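Local coordinates for protein putative Ribokinase II (Escherichia coli O6, PDB 3IQ0) that probably phosphorylates a sugar or related carbohydrate with ATP, as a ribokinase-like member of the pfkB family, at residues B[39-52]-B[260-272]. Sequence-based numbering, arbitrary orientation.
Sequences APAIFIDQVTRLGV and DCFGGAWIACRQL. With ATP (adenosine-5'-triphosphate), chain G.
At the ATP pocket, Asp260, the last residue of the Gly-Ala-Gly-Asp motif in the pfkB signature and the probable catalytic base by analogy with relatives, packs against Ala39 and Ile42 in a largely buried contact of two helices. Their short axes approach to 7.5 Å at a crossing angle of -41°. No hydrogen bond crosses; apolar side chains and a knob-into-hole fit make the contact, burying 710 Å². Asp260 OD2 lies 3.6 Å from Ile42 CD1, while Asp260 OD1 is 4.0 Å from ATP O3G, which places the carboxylate between helix 39-49 and the nucleotide. Phe43 is the knob: with CG anti to the backbone N (chi1 170°), its ring enters a hole formed by Asp260, Gly263, Gly264 and Ile267. Phe43 CD1 comes within 3.2 Å of Gly264 N, and Ile267 CG1 meets the ring edge in plane, 3.7 Å from Phe43 CZ. Val47 CG2 lies over the rim of one ring face and also rests on Gly264 CA at 3.7 Å, against a backbone that carries no side chain. Farther along, Leu50 CD1 reaches Ala265 CA at 3.5 Å and shares the Ala268 methyl with Val52 CG2. A Schellman motif at Gly51 ends the first helix and leads into Val52, whose CG2 lies 3.8 Å from Leu272 CD2. Strand 131-137 adds Met137 beside Phe43 and Asp260. A helix whose N-terminal end faces the ATP phosphates, here with helix 39-49 packed alongside, is characteristic of the pfkB kinases.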
ATOM      1  N   ALA B  39       1.174   4.363 -15.695  1.00 19.21           N
ATOM      2  CA  ALA B  39       0.991   4.619 -17.118  1.00 18.62           C
ATOM      3  C   ALA B  39       1.228   6.075 -17.523  1.00 18.75           C
ATOM      4  O   ALA B  39       2.051   6.348 -18.398  1.00 18.82           O
ATOM      5  CB  ALA B  39      -0.415   4.166 -17.560  1.00 18.56           C
ATOM      6  N   PRO B  40       0.517   7.029 -16.898  1.00 17.44           N
ATOM      7  CA  PRO B  40       0.726   8.432 -17.273  1.00 17.01           C
ATOM      8  C   PRO B  40       2.171   8.890 -17.075  1.00 17.74           C
ATOM      9  O   PRO B  40       2.710   9.636 -17.896  1.00 14.69           O
ATOM     10  CB  PRO B  40      -0.241   9.187 -16.360  1.00 19.45           C
ATOM     11  CG  PRO B  40      -1.339   8.185 -16.120  1.00 17.18           C
ATOM     12  CD  PRO B  40      -0.562   6.910 -15.901  1.00 19.05           C
ATOM     13  N   ALA B  41       2.792   8.439 -15.984  1.00 17.34           N
ATOM     14  CA  ALA B  41       4.170   8.815 -15.678  1.00 16.85           C
ATOM     15  C   ALA B  41       5.156   8.257 -16.700  1.00 17.35           C
ATOM     16  O   ALA B  41       6.084   8.948 -17.117  1.00 18.54           O
ATOM     17  CB  ALA B  41       4.548   8.347 -14.273  1.00 16.29           C
ATOM     18  N   ILE B  42       4.965   7.004 -17.094  1.00 16.46           N
ATOM     19  CA  ILE B  42       5.847   6.395 -18.080  1.00 16.85           C
ATOM     20  C   ILE B  42       5.647   7.082 -19.434  1.00 15.59           C
ATOM     21  O   ILE B  42       6.613   7.351 -20.154  1.00 15.06           O
ATOM     22  CB  ILE B  42       5.579   4.882 -18.201  1.00 14.61           C
ATOM     23  CG1 ILE B  42       5.729   4.226 -16.826  1.00 15.01           C
ATOM     24  CG2 ILE B  42       6.558   4.261 -19.186  1.00 14.56           C
ATOM     25  CD1 ILE B  42       5.261   2.797 -16.771  1.00 16.71           C
ATOM     26  N   PHE B  43       4.396   7.371 -19.775  1.00 15.93           N
ATOM     27  CA  PHE B  43       4.087   8.052 -21.029  1.00 15.61           C
ATOM     28  C   PHE B  43       4.839   9.378 -21.078  1.00 15.81           C
ATOM     29  O   PHE B  43       5.578   9.660 -22.024  1.00 15.08           O
ATOM     30  CB  PHE B  43       2.580   8.348 -21.126  1.00 16.48           C
ATOM     31  CG  PHE B  43       2.201   9.267 -22.269  1.00 16.04           C
ATOM     32  CD1 PHE B  43       1.963   8.757 -23.544  1.00 20.52           C
ATOM     33  CD2 PHE B  43       2.076  10.640 -22.067  1.00 17.26           C
ATOM     34  CE1 PHE B  43       1.604   9.597 -24.602  1.00 17.62           C
ATOM     35  CE2 PHE B  43       1.720  11.498 -23.117  1.00 16.81           C
ATOM     36  CZ  PHE B  43       1.483  10.974 -24.385  1.00 19.35           C
ATOM     37  N   ILE B  44       4.641  10.188 -20.045  1.00 15.04           N
ATOM     38  CA  ILE B  44       5.265  11.500 -19.978  1.00 16.50           C
ATOM     39  C   ILE B  44       6.784  11.445 -19.889  1.00 15.52           C
ATOM     40  O   ILE B  44       7.463  12.351 -20.366  1.00 16.92           O
ATOM     41  CB  ILE B  44       4.694  12.325 -18.793  1.00 16.58           C
ATOM     42  CG1 ILE B  44       4.638  13.797 -19.187  1.00 18.06           C
ATOM     43  CG2 ILE B  44       5.533  12.143 -17.544  1.00 16.45           C
ATOM     44  CD1 ILE B  44       3.684  14.067 -20.320  1.00 17.11           C
ATOM     45  N   ASP B  45       7.325  10.396 -19.278  1.00 16.83           N
ATOM     46  CA  ASP B  45       8.781  10.289 -19.188  1.00 16.53           C
ATOM     47  C   ASP B  45       9.338  10.058 -20.599  1.00 16.69           C
ATOM     48  O   ASP B  45      10.405  10.575 -20.952  1.00 16.05           O
ATOM     49  CB  ASP B  45       9.192   9.137 -18.278  1.00 16.96           C
ATOM     50  CG  ASP B  45      10.658   9.195 -17.897  1.00 18.50           C
ATOM     51  OD1 ASP B  45      11.087  10.231 -17.355  1.00 19.59           O
ATOM     52  OD2 ASP B  45      11.378   8.205 -18.129  1.00 18.24           O
ATOM     53  N   GLN B  46       8.614   9.295 -21.412  1.00 14.25           N
ATOM     54  CA  GLN B  46       9.078   9.035 -22.770  1.00 16.31           C
ATOM     55  C   GLN B  46       8.998  10.328 -23.570  1.00 16.75           C
ATOM     56  O   GLN B  46       9.874  10.614 -24.381  1.00 15.48           O
ATOM     57  CB  GLN B  46       8.239   7.934 -23.433  1.00 15.74           C
ATOM     58  CG  GLN B  46       8.668   7.574 -24.864  1.00 17.26           C
ATOM     59  CD  GLN B  46      10.153   7.273 -24.970  1.00 17.43           C
ATOM     60  OE1 GLN B  46      10.973   8.166 -25.231  1.00 21.48           O
ATOM     61  NE2 GLN B  46      10.512   6.022 -24.755  1.00 13.50           N
ATOM     62  N   VAL B  47       7.958  11.121 -23.330  1.00 15.37           N
ATOM     63  CA  VAL B  47       7.825  12.388 -24.035  1.00 14.90           C
ATOM     64  C   VAL B  47       9.003  13.307 -23.736  1.00 15.04           C
ATOM     65  O   VAL B  47       9.603  13.856 -24.652  1.00 14.97           O
ATOM     66  CB  VAL B  47       6.532  13.132 -23.651  1.00 13.03           C
ATOM     67  CG1 VAL B  47       6.558  14.528 -24.223  1.00 14.07           C
ATOM     68  CG2 VAL B  47       5.314  12.369 -24.164  1.00 11.32           C
ATOM     69  N   THR B  48       9.333  13.481 -22.459  1.00 16.49           N
ATOM     70  CA  THR B  48      10.441  14.366 -22.105  1.00 16.80           C
ATOM     71  C   THR B  48      11.795  13.828 -22.545  1.00 18.52           C
ATOM     72  O   THR B  48      12.714  14.601 -22.792  1.00 18.01           O
ATOM     73  CB  THR B  48      10.516  14.648 -20.591  1.00 18.52           C
ATOM     74  OG1 THR B  48      11.417  15.735 -20.375  1.00 16.65           O
ATOM     75  CG2 THR B  48      11.042  13.417 -19.819  1.00 18.02           C
ATOM     76  N   ARG B  49      11.928  12.510 -22.644  1.00 17.07           N
ATOM     77  CA  ARG B  49      13.199  11.951 -23.066  1.00 18.60           C
ATOM     78  C   ARG B  49      13.427  12.194 -24.552  1.00 19.47           C
ATOM     79  O   ARG B  49      14.558  12.115 -25.024  1.00 19.56           O
ATOM     80  CB  ARG B  49      13.264  10.461 -22.749  1.00 22.10           C
ATOM     81  CG  ARG B  49      13.295  10.180 -21.259  1.00 24.59           C
ATOM     82  CD  ARG B  49      14.147   8.977 -20.983  1.00 30.56           C
ATOM     83  NE  ARG B  49      15.555   9.261 -21.226  1.00 30.29           N
ATOM     84  CZ  ARG B  49      16.466   8.329 -21.472  1.00 31.40           C
ATOM     85  NH1 ARG B  49      16.112   7.056 -21.518  1.00 31.41           N
ATOM     86  NH2 ARG B  49      17.733   8.667 -21.656  1.00 30.77           N
ATOM     87  N   LEU B  50      12.351  12.483 -25.286  1.00 16.00           N
ATOM     88  CA  LEU B  50      12.465  12.774 -26.710  1.00 16.67           C
ATOM     89  C   LEU B  50      12.701  14.284 -26.910  1.00 18.64           C
ATOM     90  O   LEU B  50      12.827  14.763 -28.040  1.00 19.97           O
ATOM     91  CB  LEU B  50      11.218  12.277 -27.462  1.00 15.51           C
ATOM     92  CG  LEU B  50      11.178  10.736 -27.530  1.00 14.30           C
ATOM     93  CD1 LEU B  50       9.860  10.244 -28.106  1.00 14.44           C
ATOM     94  CD2 LEU B  50      12.363  10.234 -28.377  1.00 16.37           C
ATOM     95  N   GLY B  51      12.781  15.018 -25.799  1.00 17.36           N
ATOM     96  CA  GLY B  51      13.058  16.449 -25.844  1.00 17.12           C
ATOM     97  C   GLY B  51      11.877  17.394 -25.938  1.00 18.59           C
ATOM     98  O   GLY B  51      12.043  18.606 -26.080  1.00 18.80           O
ATOM     99  N   VAL B  52      10.675  16.844 -25.857  1.00 17.69           N
ATOM    100  CA  VAL B  52       9.468  17.645 -25.960  1.00 18.40           C
ATOM    101  C   VAL B  52       9.023  18.127 -24.582  1.00 17.97           C
ATOM    102  O   VAL B  52       8.775  17.328 -23.683  1.00 20.27           O
ATOM    103  CB  VAL B  52       8.341  16.819 -26.641  1.00 18.19           C
ATOM    104  CG1 VAL B  52       7.008  17.533 -26.532  1.00 15.91           C
ATOM    105  CG2 VAL B  52       8.696  16.574 -28.111  1.00 18.28           C
ATOM    106  N   ASP B 260       2.803   2.505 -23.161  1.00 21.29           N
ATOM    107  CA  ASP B 260       3.015   3.869 -22.675  1.00 19.59           C
ATOM    108  C   ASP B 260       4.149   4.537 -23.455  1.00 18.93           C
ATOM    109  O   ASP B 260       4.059   5.704 -23.820  1.00 21.74           O
ATOM    110  CB  ASP B 260       3.356   3.859 -21.181  1.00 20.28           C
ATOM    111  CG  ASP B 260       2.354   3.059 -20.351  1.00 24.44           C
ATOM    112  OD1 ASP B 260       1.173   2.983 -20.750  1.00 23.95           O
ATOM    113  OD2 ASP B 260       2.746   2.522 -19.287  1.00 23.79           O
ATOM    114  N   CYS B 261       5.218   3.790 -23.703  1.00 19.46           N
ATOM    115  CA  CYS B 261       6.353   4.321 -24.444  1.00 18.19           C
ATOM    116  C   CYS B 261       5.965   4.541 -25.892  1.00 18.03           C
ATOM    117  O   CYS B 261       6.302   5.569 -26.483  1.00 17.03           O
ATOM    118  CB  CYS B 261       7.544   3.373 -24.347  1.00 20.35           C
ATOM    119  SG  CYS B 261       8.372   3.453 -22.734  1.00 23.58           S
ATOM    120  N   PHE B 262       5.253   3.576 -26.465  1.00 17.64           N
ATOM    121  CA  PHE B 262       4.792   3.705 -27.841  1.00 16.86           C
ATOM    122  C   PHE B 262       4.001   5.014 -27.925  1.00 17.51           C
ATOM    123  O   PHE B 262       4.173   5.796 -28.858  1.00 19.81           O
ATOM    124  CB  PHE B 262       3.859   2.540 -28.209  1.00 18.50           C
ATOM    125  CG  PHE B 262       3.240   2.661 -29.580  1.00 15.76           C
ATOM    126  CD1 PHE B 262       3.778   1.983 -30.659  1.00 16.77           C
ATOM    127  CD2 PHE B 262       2.143   3.486 -29.792  1.00 19.63           C
ATOM    128  CE1 PHE B 262       3.242   2.118 -31.940  1.00 19.14           C
ATOM    129  CE2 PHE B 262       1.592   3.634 -31.070  1.00 21.26           C
ATOM    130  CZ  PHE B 262       2.147   2.947 -32.146  1.00 21.28           C
ATOM    131  N   GLY B 263       3.134   5.235 -26.939  1.00 15.55           N
ATOM    132  CA  GLY B 263       2.305   6.430 -26.911  1.00 15.71           C
ATOM    133  C   GLY B 263       3.075   7.733 -26.802  1.00 17.37           C
ATOM    134  O   GLY B 263       2.807   8.685 -27.541  1.00 16.64           O
ATOM    135  N   GLY B 264       4.016   7.791 -25.865  1.00 17.22           N
ATOM    136  CA  GLY B 264       4.806   9.001 -25.702  1.00 16.55           C
ATOM    137  C   GLY B 264       5.584   9.287 -26.969  1.00 18.95           C
ATOM    138  O   GLY B 264       5.647  10.431 -27.431  1.00 18.58           O
ATOM    139  N   ALA B 265       6.177   8.239 -27.533  1.00 16.39           N
ATOM    140  CA  ALA B 265       6.952   8.371 -28.764  1.00 18.15           C
ATOM    141  C   ALA B 265       6.103   8.949 -29.900  1.00 19.60           C
ATOM    142  O   ALA B 265       6.538   9.861 -30.607  1.00 20.94           O
ATOM    143  CB  ALA B 265       7.511   7.019 -29.170  1.00 16.81           C
ATOM    144  N   TRP B 266       4.895   8.424 -30.077  1.00 19.32           N
ATOM    145  CA  TRP B 266       4.025   8.915 -31.143  1.00 18.95           C
ATOM    146  C   TRP B 266       3.728  10.402 -30.974  1.00 17.98           C
ATOM    147  O   TRP B 266       3.974  11.217 -31.878  1.00 20.40           O
ATOM    148  CB  TRP B 266       2.700   8.130 -31.178  1.00 19.00           C
ATOM    149  CG  TRP B 266       1.679   8.764 -32.100  1.00 18.45           C
ATOM    150  CD1 TRP B 266       0.750   9.717 -31.773  1.00 19.99           C
ATOM    151  CD2 TRP B 266       1.572   8.572 -33.516  1.00 17.23           C
ATOM    152  NE1 TRP B 266       0.074  10.132 -32.902  1.00 18.11           N
ATOM    153  CE2 TRP B 266       0.563   9.445 -33.986  1.00 19.30           C
ATOM    154  CE3 TRP B 266       2.235   7.750 -34.436  1.00 17.39           C
ATOM    155  CZ2 TRP B 266       0.200   9.514 -35.339  1.00 18.42           C
ATOM    156  CZ3 TRP B 266       1.872   7.819 -35.784  1.00 19.04           C
ATOM    157  CH2 TRP B 266       0.866   8.695 -36.218  1.00 19.01           C
ATOM    158  N   ILE B 267       3.200  10.753 -29.809  1.00 15.53           N
ATOM    159  CA  ILE B 267       2.844  12.131 -29.518  1.00 15.66           C
ATOM    160  C   ILE B 267       4.034  13.080 -29.608  1.00 16.77           C
ATOM    161  O   ILE B 267       3.918  14.172 -30.166  1.00 16.08           O
ATOM    162  CB  ILE B 267       2.205  12.249 -28.118  1.00 13.60           C
ATOM    163  CG1 ILE B 267       0.937  11.386 -28.053  1.00 16.39           C
ATOM    164  CG2 ILE B 267       1.864  13.690 -27.825  1.00 14.40           C
ATOM    165  CD1 ILE B 267      -0.182  11.864 -28.982  1.00 17.86           C
ATOM    166  N   ALA B 268       5.178  12.670 -29.072  1.00 15.31           N
ATOM    167  CA  ALA B 268       6.360  13.532 -29.116  1.00 15.40           C
ATOM    168  C   ALA B 268       6.896  13.673 -30.538  1.00 16.47           C
ATOM    169  O   ALA B 268       7.237  14.773 -30.977  1.00 18.66           O
ATOM    170  CB  ALA B 268       7.445  12.985 -28.192  1.00 17.11           C
ATOM    171  N   CYS B 269       6.956  12.566 -31.269  1.00 16.51           N
ATOM    172  CA  CYS B 269       7.464  12.609 -32.637  1.00 17.53           C
ATOM    173  C   CYS B 269       6.591  13.472 -33.520  1.00 19.86           C
ATOM    174  O   CYS B 269       7.088  14.177 -34.402  1.00 21.33           O
ATOM    175  CB  CYS B 269       7.561  11.204 -33.218  1.00 14.61           C
ATOM    176  SG  CYS B 269       8.933  10.291 -32.544  1.00 22.28           S
ATOM    177  N   ARG B 270       5.286  13.409 -33.293  1.00 19.54           N
ATOM    178  CA  ARG B 270       4.367  14.226 -34.065  1.00 20.23           C
ATOM    179  C   ARG B 270       4.605  15.695 -33.716  1.00 19.59           C
ATOM    180  O   ARG B 270       4.533  16.553 -34.592  1.00 19.23           O
ATOM    181  CB  ARG B 270       2.920  13.811 -33.777  1.00 19.77           C
ATOM    182  CG  ARG B 270       2.584  12.447 -34.357  1.00 22.82           C
ATOM    183  CD  ARG B 270       2.573  12.490 -35.887  1.00 23.66           C
ATOM    184  NE  ARG B 270       1.287  12.955 -36.397  1.00 27.26           N
ATOM    185  CZ  ARG B 270       1.056  13.314 -37.656  1.00 28.11           C
ATOM    186  NH1 ARG B 270       2.032  13.273 -38.558  1.00 31.18           N
ATOM    187  NH2 ARG B 270      -0.161  13.697 -38.017  1.00 28.67           N
ATOM    188  N   GLN B 271       4.902  15.980 -32.446  1.00 19.24           N
ATOM    189  CA  GLN B 271       5.174  17.360 -32.028  1.00 20.75           C
ATOM    190  C   GLN B 271       6.451  17.872 -32.690  1.00 21.35           C
ATOM    191  O   GLN B 271       6.620  19.078 -32.883  1.00 23.01           O
ATOM    192  CB  GLN B 271       5.342  17.474 -30.511  1.00 20.61           C
ATOM    193  CG  GLN B 271       4.044  17.480 -29.711  1.00 24.38           C
ATOM    194  CD  GLN B 271       3.004  18.426 -30.287  1.00 25.01           C
ATOM    195  OE1 GLN B 271       2.194  18.037 -31.133  1.00 25.54           O
ATOM    196  NE2 GLN B 271       3.026  19.679 -29.840  1.00 23.27           N
ATOM    197  N   LEU B 272       7.356  16.960 -33.028  1.00 21.22           N
ATOM    198  CA  LEU B 272       8.607  17.351 -33.666  1.00 21.91           C
ATOM    199  C   LEU B 272       8.438  17.401 -35.184  1.00 23.55           C
ATOM    200  O   LEU B 272       9.411  17.509 -35.924  1.00 24.59           O
ATOM    201  CB  LEU B 272       9.729  16.379 -33.276  1.00 20.42           C
ATOM    202  CG  LEU B 272      10.036  16.294 -31.773  1.00 22.63           C
ATOM    203  CD1 LEU B 272      11.068  15.219 -31.519  1.00 20.72           C
ATOM    204  CD2 LEU B 272      10.523  17.640 -31.253  1.00 20.91           C
TER
HETATM  205  PG  ATP G 900      -0.618  -1.420 -22.372  1.00 50.14           P
HETATM  206  O1G ATP G 900       0.584  -1.728 -21.519  1.00 52.97           O
HETATM  207  O2G ATP G 900      -1.904  -1.847 -21.712  1.00 52.60           O
HETATM  208  O3G ATP G 900      -0.683   0.074 -22.690  1.00 52.98           O
HETATM  209  PB  ATP G 900      -0.684  -2.001 -25.269  1.00 39.35           P
HETATM  210  O1B ATP G 900      -1.429  -3.162 -25.855  1.00 43.71           O
HETATM  211  O2B ATP G 900      -1.232  -0.620 -25.360  1.00 41.35           O
HETATM  212  O3B ATP G 900      -0.398  -2.285 -23.710  1.00 46.78           O
HETATM  213  PA  ATP G 900       1.478  -3.322 -26.594  1.00 40.29           P
HETATM  214  O1A ATP G 900       1.961  -4.280 -25.528  1.00 42.56           O
HETATM  215  O2A ATP G 900       0.583  -3.790 -27.679  1.00 39.57           O
HETATM  216  O3A ATP G 900       0.776  -2.041 -25.872  1.00 39.90           O
HETATM  217  O5' ATP G 900       2.576  -2.134 -27.396  1.00 39.15           O
HETATM  218  C5' ATP G 900       3.385  -1.074 -27.639  1.00 38.44           C
HETATM  219  C4' ATP G 900       3.837  -1.185 -29.073  1.00 38.69           C
HETATM  220  O4' ATP G 900       5.126  -1.678 -28.687  1.00 37.29           O
HETATM  221  C3' ATP G 900       3.376  -2.356 -30.010  1.00 38.21           C
HETATM  222  O3' ATP G 900       2.308  -2.041 -30.887  1.00 38.22           O
HETATM  223  C2' ATP G 900       4.636  -2.728 -30.661  1.00 37.62           C
HETATM  224  O2' ATP G 900       4.901  -1.872 -31.780  1.00 35.18           O
HETATM  225  C1' ATP G 900       5.666  -2.629 -29.577  1.00 37.14           C
HETATM  226  N9  ATP G 900       5.844  -3.961 -28.865  1.00 35.16           N
HETATM  227  C8  ATP G 900       5.223  -4.445 -27.719  1.00 35.76           C
HETATM  228  N7  ATP G 900       5.647  -5.677 -27.396  1.00 35.73           N
HETATM  229  C5  ATP G 900       6.555  -6.026 -28.307  1.00 34.91           C
HETATM  230  C6  ATP G 900       7.423  -7.219 -28.596  1.00 35.33           C
HETATM  231  N6  ATP G 900       7.371  -8.268 -27.775  1.00 35.20           N
HETATM  232  N1  ATP G 900       8.283  -7.193 -29.715  1.00 35.14           N
HETATM  233  C2  ATP G 900       8.369  -6.115 -30.600  1.00 34.36           C
HETATM  234  N3  ATP G 900       7.583  -4.980 -30.386  1.00 33.63           N
HETATM  235  C4  ATP G 900       6.686  -4.896 -29.295  1.00 34.55           C